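PDB 1A8Q: Non-heme chloroperoxidase CPO-A1 from Streptomyces aureofaciens, which acts as a cofactor-free haloperoxidase of the alpha/beta hydrolase superfamily, able to brominate and possibly to chlorinate during 7-chlorotetracycline biosynthesis. Local coordinates for residues Pro136-Leu148 and Ile189-Tyr201. Residues are numbered along the deposited sequence; the frame is centred on the assembly and turned at random.
Sequences PDEVFDALKNGVL and IEGGVRCVDAFGY
Helices 137-148 and 189-201 run antiparallel at 176°, their axes 9.0 Å apart at closest approach, with K144 and V193 the nearest pair of residues by CA. F140 is a knob set in the hole formed by V196, F199, G200 and Y201. Its chi1 of -62° sends the ring toward helix 189-201, where G200 CA lies over one face in a CH-pi contact, 3.8 Å from the ring centroid. F140 CE1 also meets the edge of the F199 ring, 3.9 Å from its CE1. Both helices belong to the mostly helical segment between strands 112-118 and 215-220, the usual place of the cap in alpha/beta hydrolases; the F199 side chain lies about 6 Å from that of S94 of the catalytic triad. Toward the other end, V147 CG1 packs on V193 CG1 at 3.7 Å and on I189 CG1, while L148 CG closes on the same V193 methyl.

K144 rests its CG on V196 CB, then bends at chi3 (-84°), bringing NZ to the syn lone pair of D197 OD1 at 2.7 Å. D197 OD2 takes R194 NH2 at 2.6 Å, and R194 NH1 reaches E190, extending the salt-bridge network along the helix. Y201 OH donates to D137 OD1 at 2.6 Å, on the anti side of the carboxylate and somewhat out of its plane. One water accepts from K144 NZ and donates to Y201 OH and D141 OD1.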
ATOM      1  N   PRO A 136      13.200  10.398 -10.315  1.00 14.06           N
ATOM      2  CA  PRO A 136      13.649  11.795 -10.318  1.00 16.70           C
ATOM      3  C   PRO A 136      12.681  12.739  -9.661  1.00 17.24           C
ATOM      4  O   PRO A 136      11.444  12.553  -9.780  1.00 15.71           O
ATOM      5  CB  PRO A 136      13.798  12.128 -11.807  1.00 17.40           C
ATOM      6  CG  PRO A 136      13.657  10.888 -12.569  1.00 18.52           C
ATOM      7  CD  PRO A 136      13.030   9.838 -11.672  1.00 14.88           C
ATOM      8  N   ASP A 137      13.142  13.863  -9.096  1.00 17.08           N
ATOM      9  CA  ASP A 137      12.246  14.821  -8.470  1.00 19.36           C
ATOM     10  C   ASP A 137      11.152  15.335  -9.409  1.00 17.28           C
ATOM     11  O   ASP A 137      10.046  15.627  -8.942  1.00 18.42           O
ATOM     12  CB  ASP A 137      12.932  16.127  -8.071  1.00 21.13           C
ATOM     13  CG  ASP A 137      13.764  16.044  -6.827  1.00 24.95           C
ATOM     14  OD1 ASP A 137      13.204  16.153  -5.724  1.00 25.67           O
ATOM     15  OD2 ASP A 137      14.983  15.909  -7.074  1.00 28.12           O
ATOM     16  N   GLU A 138      11.470  15.516 -10.688  1.00 17.58           N
ATOM     17  CA  GLU A 138      10.513  16.048 -11.645  1.00 19.56           C
ATOM     18  C   GLU A 138       9.237  15.191 -11.702  1.00 18.95           C
ATOM     19  O   GLU A 138       8.151  15.721 -12.013  1.00 18.65           O
ATOM     20  CB  GLU A 138      11.032  16.078 -13.074  1.00 24.47           C
ATOM     21  CG  GLU A 138      12.338  16.683 -13.482  1.00 32.17           C
ATOM     22  CD  GLU A 138      12.917  15.977 -14.706  1.00 35.59           C
ATOM     23  OE1 GLU A 138      12.908  14.722 -14.762  1.00 38.23           O
ATOM     24  OE2 GLU A 138      13.398  16.670 -15.632  1.00 39.03           O
ATOM     25  N   VAL A 139       9.352  13.890 -11.495  1.00 15.46           N
ATOM     26  CA  VAL A 139       8.156  13.027 -11.514  1.00 14.19           C
ATOM     27  C   VAL A 139       7.225  13.398 -10.366  1.00 13.91           C
ATOM     28  O   VAL A 139       5.992  13.502 -10.560  1.00 14.79           O
ATOM     29  CB  VAL A 139       8.591  11.553 -11.465  1.00 14.60           C
ATOM     30  CG1 VAL A 139       7.392  10.634 -11.205  1.00 13.08           C
ATOM     31  CG2 VAL A 139       9.249  11.203 -12.810  1.00 15.92           C
ATOM     32  N   PHE A 140       7.768  13.579  -9.178  1.00 11.01           N
ATOM     33  CA  PHE A 140       6.925  13.920  -8.015  1.00 11.70           C
ATOM     34  C   PHE A 140       6.326  15.295  -8.213  1.00 12.95           C
ATOM     35  O   PHE A 140       5.148  15.554  -7.902  1.00 12.98           O
ATOM     36  CB  PHE A 140       7.759  13.864  -6.733  1.00 12.14           C
ATOM     37  CG  PHE A 140       8.273  12.451  -6.549  1.00 10.65           C
ATOM     38  CD1 PHE A 140       7.416  11.378  -6.460  1.00 12.24           C
ATOM     39  CD2 PHE A 140       9.619  12.210  -6.429  1.00 12.33           C
ATOM     40  CE1 PHE A 140       7.869  10.089  -6.282  1.00 11.22           C
ATOM     41  CE2 PHE A 140      10.090  10.916  -6.241  1.00 11.66           C
ATOM     42  CZ  PHE A 140       9.228   9.849  -6.147  1.00 12.00           C
ATOM     43  N   ASP A 141       7.137  16.210  -8.778  1.00 13.84           N
ATOM     44  CA  ASP A 141       6.555  17.544  -9.064  1.00 15.76           C
ATOM     45  C   ASP A 141       5.347  17.399  -9.974  1.00 15.09           C
ATOM     46  O   ASP A 141       4.341  18.126  -9.781  1.00 17.15           O
ATOM     47  CB  ASP A 141       7.587  18.441  -9.744  1.00 17.50           C
ATOM     48  CG  ASP A 141       8.732  18.860  -8.851  1.00 22.21           C
ATOM     49  OD1 ASP A 141       8.612  18.807  -7.618  1.00 22.11           O
ATOM     50  OD2 ASP A 141       9.789  19.241  -9.415  1.00 25.86           O
ATOM     51  N   ALA A 142       5.449  16.604 -11.032  1.00 14.24           N
ATOM     52  CA  ALA A 142       4.400  16.396 -12.007  1.00 15.06           C
ATOM     53  C   ALA A 142       3.170  15.754 -11.360  1.00 14.97           C
ATOM     54  O   ALA A 142       2.038  16.144 -11.708  1.00 14.63           O
ATOM     55  CB  ALA A 142       4.807  15.530 -13.199  1.00 15.20           C
ATOM     56  N   LEU A 143       3.362  14.792 -10.453  1.00 12.37           N
ATOM     57  CA  LEU A 143       2.162  14.240  -9.781  1.00 12.12           C
ATOM     58  C   LEU A 143       1.426  15.308  -8.998  1.00 13.02           C
ATOM     59  O   LEU A 143       0.183  15.363  -9.030  1.00 12.53           O
ATOM     60  CB  LEU A 143       2.539  13.108  -8.826  1.00 12.65           C
ATOM     61  CG  LEU A 143       3.223  11.942  -9.554  1.00 14.54           C
ATOM     62  CD1 LEU A 143       3.663  10.926  -8.482  1.00 15.84           C
ATOM     63  CD2 LEU A 143       2.261  11.224 -10.508  1.00 15.54           C
ATOM     64  N   LYS A 144       2.161  16.142  -8.246  1.00 11.80           N
ATOM     65  CA  LYS A 144       1.497  17.142  -7.432  1.00 12.31           C
ATOM     66  C   LYS A 144       0.827  18.192  -8.322  1.00 13.46           C
ATOM     67  O   LYS A 144      -0.308  18.605  -8.000  1.00 12.61           O
ATOM     68  CB  LYS A 144       2.470  17.858  -6.482  1.00 12.70           C
ATOM     69  CG  LYS A 144       2.985  16.926  -5.389  1.00 13.92           C
ATOM     70  CD  LYS A 144       3.972  17.690  -4.502  1.00 18.24           C
ATOM     71  CE  LYS A 144       5.352  17.651  -5.155  1.00 20.82           C
ATOM     72  NZ  LYS A 144       6.317  18.300  -4.206  1.00 23.11           N
ATOM     73  N   ASN A 145       1.497  18.575  -9.409  1.00 14.87           N
ATOM     74  CA  ASN A 145       0.882  19.562 -10.314  1.00 16.58           C
ATOM     75  C   ASN A 145      -0.356  18.986 -10.999  1.00 15.16           C
ATOM     76  O   ASN A 145      -1.287  19.750 -11.263  1.00 15.32           O
ATOM     77  CB  ASN A 145       1.862  20.029 -11.395  1.00 21.85           C
ATOM     78  CG  ASN A 145       1.326  21.232 -12.153  1.00 27.71           C
ATOM     79  OD1 ASN A 145       1.761  21.584 -13.249  1.00 32.92           O
ATOM     80  ND2 ASN A 145       0.326  21.926 -11.616  1.00 30.54           N
ATOM     81  N   GLY A 146      -0.370  17.678 -11.254  1.00 13.32           N
ATOM     82  CA  GLY A 146      -1.549  17.077 -11.892  1.00 12.34           C
ATOM     83  C   GLY A 146      -2.718  17.161 -10.948  1.00 10.85           C
ATOM     84  O   GLY A 146      -3.851  17.449 -11.426  1.00 11.82           O
ATOM     85  N   VAL A 147      -2.523  16.812  -9.670  1.00  9.05           N
ATOM     86  CA  VAL A 147      -3.635  16.850  -8.716  1.00 10.24           C
ATOM     87  C   VAL A 147      -4.161  18.281  -8.575  1.00 10.68           C
ATOM     88  O   VAL A 147      -5.365  18.504  -8.443  1.00 11.20           O
ATOM     89  CB  VAL A 147      -3.175  16.343  -7.341  1.00 11.50           C
ATOM     90  CG1 VAL A 147      -4.221  16.531  -6.255  1.00 11.87           C
ATOM     91  CG2 VAL A 147      -2.758  14.861  -7.457  1.00 12.03           C
ATOM     92  N   LEU A 148      -3.241  19.255  -8.552  1.00  7.81           N
ATOM     93  CA  LEU A 148      -3.696  20.651  -8.384  1.00 10.61           C
ATOM     94  C   LEU A 148      -4.264  21.265  -9.628  1.00  9.99           C
ATOM     95  O   LEU A 148      -5.044  22.259  -9.470  1.00 11.42           O
ATOM     96  CB  LEU A 148      -2.502  21.510  -7.894  1.00 12.02           C
ATOM     97  CG  LEU A 148      -2.110  21.170  -6.445  1.00 14.07           C
ATOM     98  CD1 LEU A 148      -0.777  21.824  -6.104  1.00 16.64           C
ATOM     99  CD2 LEU A 148      -3.179  21.545  -5.434  1.00 18.27           C
ATOM    100  N   ILE A 189      -8.117  16.710  -1.512  1.00  8.01           N
ATOM    101  CA  ILE A 189      -7.081  17.218  -2.426  1.00  8.92           C
ATOM    102  C   ILE A 189      -5.757  17.413  -1.682  1.00  8.23           C
ATOM    103  O   ILE A 189      -4.721  17.109  -2.276  1.00  8.51           O
ATOM    104  CB  ILE A 189      -7.524  18.560  -3.078  1.00  8.43           C
ATOM    105  CG1 ILE A 189      -6.576  18.880  -4.241  1.00  9.50           C
ATOM    106  CG2 ILE A 189      -7.634  19.625  -1.990  1.00 10.01           C
ATOM    107  CD1 ILE A 189      -7.068  20.058  -5.111  1.00 13.54           C
ATOM    108  N   GLU A 190      -5.799  17.698  -0.386  1.00  8.67           N
ATOM    109  CA  GLU A 190      -4.573  17.916   0.395  1.00  9.11           C
ATOM    110  C   GLU A 190      -3.903  16.561   0.618  1.00  9.09           C
ATOM    111  O   GLU A 190      -2.676  16.488   0.546  1.00 10.07           O
ATOM    112  CB  GLU A 190      -4.929  18.578   1.717  1.00  8.91           C
ATOM    113  CG  GLU A 190      -3.716  18.918   2.602  1.00  8.31           C
ATOM    114  CD  GLU A 190      -2.735  19.884   2.022  1.00 10.90           C
ATOM    115  OE1 GLU A 190      -2.850  20.372   0.872  1.00 10.73           O
ATOM    116  OE2 GLU A 190      -1.701  20.111   2.720  1.00 11.49           O
ATOM    117  N   GLY A 191      -4.701  15.520   0.830  1.00  8.57           N
ATOM    118  CA  GLY A 191      -4.060  14.182   0.972  1.00  9.11           C
ATOM    119  C   GLY A 191      -3.446  13.766  -0.359  1.00  9.29           C
ATOM    120  O   GLY A 191      -2.377  13.106  -0.407  1.00 11.38           O
ATOM    121  N   GLY A 192      -4.080  14.123  -1.467  1.00  7.23           N
ATOM    122  CA  GLY A 192      -3.578  13.860  -2.804  1.00  8.21           C
ATOM    123  C   GLY A 192      -2.149  14.386  -2.964  1.00 10.88           C
ATOM    124  O   GLY A 192      -1.204  13.645  -3.284  1.00 11.40           O
ATOM    125  N   VAL A 193      -1.968  15.669  -2.665  1.00  8.92           N
ATOM    126  CA  VAL A 193      -0.618  16.260  -2.811  1.00 10.36           C
ATOM    127  C   VAL A 193       0.332  15.974  -1.676  1.00  9.72           C
ATOM    128  O   VAL A 193       1.505  15.620  -1.937  1.00 11.91           O
ATOM    129  CB  VAL A 193      -0.753  17.810  -2.952  1.00 13.61           C
ATOM    130  CG1 VAL A 193      -1.621  18.147  -4.164  1.00 15.20           C
ATOM    131  CG2 VAL A 193      -1.290  18.456  -1.709  1.00 18.00           C
ATOM    132  N   ARG A 194      -0.049  15.957  -0.401  1.00  8.64           N
ATOM    133  CA  ARG A 194       0.887  15.770   0.689  1.00  9.65           C
ATOM    134  C   ARG A 194       1.404  14.327   0.721  1.00  9.68           C
ATOM    135  O   ARG A 194       2.548  14.111   1.161  1.00  8.92           O
ATOM    136  CB  ARG A 194       0.257  16.011   2.067  1.00 13.37           C
ATOM    137  CG  ARG A 194      -0.096  17.466   2.352  1.00 17.09           C
ATOM    138  CD  ARG A 194       1.152  18.176   2.929  1.00 21.74           C
ATOM    139  NE  ARG A 194       2.095  18.401   1.837  1.00 25.92           N
ATOM    140  CZ  ARG A 194       1.971  19.399   0.964  1.00 29.85           C
ATOM    141  NH1 ARG A 194       0.938  20.226   1.102  1.00 31.50           N
ATOM    142  NH2 ARG A 194       2.848  19.595  -0.027  1.00 31.35           N
ATOM    143  N   CYS A 195       0.542  13.384   0.283  1.00  9.55           N
ATOM    144  CA  CYS A 195       1.085  12.006   0.267  1.00  9.74           C
ATOM    145  C   CYS A 195       2.223  11.892  -0.733  1.00  9.25           C
ATOM    146  O   CYS A 195       3.126  11.044  -0.478  1.00 10.71           O
ATOM    147  CB  CYS A 195      -0.022  11.026  -0.175  1.00 10.26           C
ATOM    148  SG  CYS A 195      -1.127  10.662   1.232  1.00 11.87           S
ATOM    149  N   VAL A 196       2.247  12.614  -1.837  1.00  9.45           N
ATOM    150  CA  VAL A 196       3.353  12.553  -2.782  1.00 11.31           C
ATOM    151  C   VAL A 196       4.664  12.953  -2.100  1.00 11.01           C
ATOM    152  O   VAL A 196       5.688  12.264  -2.245  1.00 10.39           O
ATOM    153  CB  VAL A 196       3.121  13.464  -3.997  1.00 11.30           C
ATOM    154  CG1 VAL A 196       4.283  13.348  -4.983  1.00 13.44           C
ATOM    155  CG2 VAL A 196       1.819  13.005  -4.675  1.00 13.99           C
ATOM    156  N   ASP A 197       4.648  14.064  -1.386  1.00 13.59           N
ATOM    157  CA  ASP A 197       5.830  14.519  -0.644  1.00 14.62           C
ATOM    158  C   ASP A 197       6.260  13.418   0.332  1.00 15.07           C
ATOM    159  O   ASP A 197       7.457  13.170   0.504  1.00 16.13           O
ATOM    160  CB  ASP A 197       5.582  15.787   0.163  1.00 17.93           C
ATOM    161  CG  ASP A 197       5.539  17.043  -0.692  1.00 20.95           C
ATOM    162  OD1 ASP A 197       6.044  17.052  -1.807  1.00 22.63           O
ATOM    163  OD2 ASP A 197       4.972  18.060  -0.232  1.00 24.62           O
ATOM    164  N   ALA A 198       5.277  12.835   1.027  1.00 12.97           N
ATOM    165  CA  ALA A 198       5.677  11.809   1.983  1.00 11.82           C
ATOM    166  C   ALA A 198       6.237  10.590   1.256  1.00 13.08           C
ATOM    167  O   ALA A 198       7.253  10.070   1.753  1.00 14.02           O
ATOM    168  CB  ALA A 198       4.496  11.399   2.858  1.00 12.93           C
ATOM    169  N   PHE A 199       5.555  10.057   0.235  1.00 11.54           N
ATOM    170  CA  PHE A 199       6.070   8.774  -0.292  1.00 12.78           C
ATOM    171  C   PHE A 199       7.287   8.933  -1.176  1.00 11.93           C
ATOM    172  O   PHE A 199       8.053   7.969  -1.307  1.00 12.77           O
ATOM    173  CB  PHE A 199       4.965   7.984  -0.988  1.00 12.25           C
ATOM    174  CG  PHE A 199       4.393   8.434  -2.291  1.00 11.84           C
ATOM    175  CD1 PHE A 199       5.116   8.544  -3.454  1.00 13.19           C
ATOM    176  CD2 PHE A 199       2.999   8.620  -2.369  1.00 11.38           C
ATOM    177  CE1 PHE A 199       4.539   8.864  -4.670  1.00 14.92           C
ATOM    178  CE2 PHE A 199       2.430   8.978  -3.571  1.00 11.85           C
ATOM    179  CZ  PHE A 199       3.155   9.088  -4.724  1.00 13.20           C
ATOM    180  N   GLY A 200       7.505  10.129  -1.729  1.00 11.50           N
ATOM    181  CA  GLY A 200       8.618  10.312  -2.651  1.00 12.18           C
ATOM    182  C   GLY A 200       9.936  10.395  -1.851  1.00 13.42           C
ATOM    183  O   GLY A 200      10.957   9.999  -2.409  1.00 13.81           O
ATOM    184  N   TYR A 201       9.865  11.002  -0.683  1.00 12.69           N
ATOM    185  CA  TYR A 201      11.127  11.457  -0.049  1.00 14.55           C
ATOM    186  C   TYR A 201      11.449  10.780   1.260  1.00 16.72           C
ATOM    187  O   TYR A 201      12.565  10.986   1.791  1.00 17.96           O
ATOM    188  CB  TYR A 201      11.013  12.992   0.142  1.00 15.22           C
ATOM    189  CG  TYR A 201      11.002  13.694  -1.213  1.00 15.73           C
ATOM    190  CD1 TYR A 201      12.159  14.084  -1.867  1.00 16.70           C
ATOM    191  CD2 TYR A 201       9.773  13.945  -1.843  1.00 16.55           C
ATOM    192  CE1 TYR A 201      12.141  14.677  -3.117  1.00 17.40           C
ATOM    193  CE2 TYR A 201       9.751  14.528  -3.097  1.00 17.21           C
ATOM    194  CZ  TYR A 201      10.916  14.935  -3.703  1.00 18.51           C
ATOM    195  OH  TYR A 201      10.824  15.497  -4.966  1.00 20.01           O
TER
HETATM  196  O   HOH W   1       8.538  17.316  -5.466  1.00 37.17           O